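Local atomic coordinates of ferric-siderophore receptor protein (Streptomyces coelicolor, PDB entry 6ENK), a protein that probably captures ferric siderophores as the solute-binding receptor of an iron-uptake system in this bacterium. Residues 194-199 with 316-321. Numbering follows the deposited sequence.
With NA (sodium ion), chain B.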
loop_
_atom_site.group_PDB
_atom_site.type_symbol
_atom_site.label_atom_id
_atom_site.label_comp_id
_atom_site.label_asym_id
_atom_site.label_seq_id
_atom_site.Cartn_x
_atom_site.Cartn_y
_atom_site.Cartn_z
ATOM N N LYS A 194 4.778 -15.847 -17.142
ATOM C CA LYS A 194 4.862 -16.487 -18.463
ATOM C C LYS A 194 5.298 -17.970 -18.396
ATOM O O LYS A 194 4.802 -18.799 -19.168
ATOM C CB LYS A 194 5.809 -15.677 -19.332
ATOM C CG LYS A 194 5.825 -15.978 -20.832
ATOM C CD LYS A 194 6.840 -15.090 -21.573
ATOM C CE LYS A 194 6.793 -13.607 -21.139
ATOM N NZ LYS A 194 7.721 -12.675 -21.849
ATOM N N ALA A 195 6.186 -18.301 -17.465
ATOM C CA ALA A 195 6.674 -19.683 -17.299
ATOM C C ALA A 195 5.645 -20.614 -16.628
ATOM O O ALA A 195 5.659 -21.841 -16.861
ATOM C CB ALA A 195 7.974 -19.693 -16.497
ATOM N N LYS A 196 4.780 -20.042 -15.785
ATOM C CA LYS A 196 3.809 -20.807 -14.999
ATOM C C LYS A 196 2.388 -20.228 -15.174
ATOM O O LYS A 196 1.803 -19.745 -14.205
ATOM C CB LYS A 196 4.211 -20.780 -13.512
ATOM C CG LYS A 196 5.611 -21.302 -13.133
ATOM C CD LYS A 196 5.711 -22.804 -12.954
ATOM C CE LYS A 196 4.916 -23.389 -11.781
ATOM N NZ LYS A 196 5.571 -23.266 -10.458
ATOM N N PRO A 197 1.833 -20.252 -16.415
ATOM C CA PRO A 197 0.518 -19.652 -16.691
ATOM C C PRO A 197 -0.643 -20.323 -15.950
ATOM O O PRO A 197 -1.672 -19.704 -15.761
ATOM C CB PRO A 197 0.359 -19.817 -18.216
ATOM C CG PRO A 197 1.183 -21.014 -18.535
ATOM C CD PRO A 197 2.377 -20.917 -17.623
ATOM N N GLU A 198 -0.461 -21.571 -15.540
ATOM C CA GLU A 198 -1.495 -22.333 -14.844
ATOM C C GLU A 198 -1.743 -21.911 -13.376
ATOM O O GLU A 198 -2.771 -22.244 -12.815
ATOM C CB GLU A 198 -1.165 -23.845 -14.909
ATOM C CG GLU A 198 -0.084 -24.365 -13.934
ATOM C CD GLU A 198 1.381 -24.223 -14.403
ATOM O OE1 GLU A 198 1.691 -23.478 -15.356
ATOM O OE2 GLU A 198 2.243 -24.881 -13.784
ATOM N N ILE A 199 -0.788 -21.222 -12.762
ATOM C CA ILE A 199 -0.867 -20.861 -11.344
ATOM C C ILE A 199 -1.853 -19.709 -11.121
ATOM O O ILE A 199 -1.629 -18.597 -11.596
ATOM C CB ILE A 199 0.534 -20.495 -10.800
ATOM C CG1 ILE A 199 1.502 -21.707 -10.911
ATOM C CG2 ILE A 199 0.457 -20.002 -9.363
ATOM C CD1 ILE A 199 1.001 -22.970 -10.233
ATOM N N GLU A 316 8.572 -15.360 -6.592
ATOM C CA GLU A 316 9.028 -16.588 -5.919
ATOM C C GLU A 316 7.873 -17.560 -5.620
ATOM O O GLU A 316 8.009 -18.792 -5.847
ATOM C CB GLU A 316 9.814 -16.245 -4.663
ATOM C CG GLU A 316 10.175 -17.437 -3.792
ATOM C CD GLU A 316 10.848 -16.981 -2.521
ATOM O OE1 GLU A 316 10.281 -16.131 -1.785
ATOM O OE2 GLU A 316 11.953 -17.468 -2.283
ATOM N N ALA A 317 6.744 -17.028 -5.131
ATOM C CA ALA A 317 5.542 -17.864 -4.924
ATOM C C ALA A 317 5.091 -18.578 -6.213
ATOM O O ALA A 317 4.841 -19.799 -6.209
ATOM C CB ALA A 317 4.404 -17.039 -4.330
ATOM N N ILE A 318 5.020 -17.836 -7.313
ATOM C CA ILE A 318 4.615 -18.412 -8.613
ATOM C C ILE A 318 5.645 -19.438 -9.112
ATOM O O ILE A 318 5.279 -20.570 -9.491
ATOM C CB ILE A 318 4.363 -17.316 -9.661
ATOM C CG1 ILE A 318 3.121 -16.512 -9.218
ATOM C CG2 ILE A 318 4.150 -17.906 -11.068
ATOM C CD1 ILE A 318 2.803 -15.279 -10.029
ATOM N N GLU A 319 6.912 -19.051 -9.083
ATOM C CA GLU A 319 8.015 -19.931 -9.539
ATOM C C GLU A 319 7.916 -21.314 -8.944
ATOM O O GLU A 319 8.065 -22.299 -9.672
ATOM C CB GLU A 319 9.383 -19.342 -9.165
ATOM C CG GLU A 319 9.864 -18.229 -10.092
ATOM C CD GLU A 319 10.855 -17.276 -9.443
ATOM O OE1 GLU A 319 11.466 -17.636 -8.414
ATOM O OE2 GLU A 319 11.022 -16.143 -9.958
ATOM N N ASN A 320 7.650 -21.375 -7.631
ATOM C CA ASN A 320 7.657 -22.610 -6.834
ATOM C C ASN A 320 6.302 -23.211 -6.454
ATOM O O ASN A 320 6.268 -24.265 -5.842
ATOM C CB ASN A 320 8.494 -22.346 -5.585
ATOM C CG ASN A 320 9.890 -21.898 -5.955
ATOM O OD1 ASN A 320 10.442 -22.404 -6.932
ATOM N ND2 ASN A 320 10.433 -20.915 -5.252
ATOM N N ALA A 321 5.200 -22.576 -6.850
ATOM C CA ALA A 321 3.856 -23.115 -6.571
ATOM C C ALA A 321 3.556 -24.383 -7.375
ATOM O O ALA A 321 3.912 -24.480 -8.567
ATOM C CB ALA A 321 2.780 -22.077 -6.863
HETATM NA NA NA B . 10.315 -23.713 -9.525
HETATM O O HOH W 1 12.324 -22.088 -8.215
HETATM O O HOH W 2 9.218 -25.317 -8.623
#
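The ammonium group of Lys196 meets three main-chain carbonyls at the C-terminal end of helix 304-320, donating a hydrogen bond to each. NZ lies 2.9 Å from Ile318 O, in that carbonyl's plane at a C=O...N angle of 157°. It sits on an in-plane lone pair of Ala321 O, with NZ to O at 2.8 Å. Over Glu319 O, also 2.8 Å from Lys196 NZ, it stands above the carbonyl plane. Successive bends of the Lys196 side chain at chi2, chi3 and chi4 curl it over the helix end, and its CB rests 3.8 Å from Ile318 CG2. Glu319 O is also a ligand of a sodium ion, 2.7 Å away, which Asn320 OD1 and two waters bind too. With alanine in place of Lys196, the carbonyls of Ile318 and Ala321 would probably lose this donor, and Glu319 O would keep the sodium ion but no ammonium. Beside the lysine, Ile199 CD1 packs 3.9 Å from Ala321 CB, and Val262 of strand 262-266 touches both side chains. A type I turn from Lys196 to Ile199 places the two residues side by side, while a salt bridge from Glu319 to Arg188 ties the two helices together further back. The arrangement is a lysine ammonium hydrogen-bonded to the carbonyls at a helix C-terminus, set where the long helix 173-195, the interdomain helix characteristic of this solute-binding protein family, leads into strand 201-206 of the C-terminal lobe.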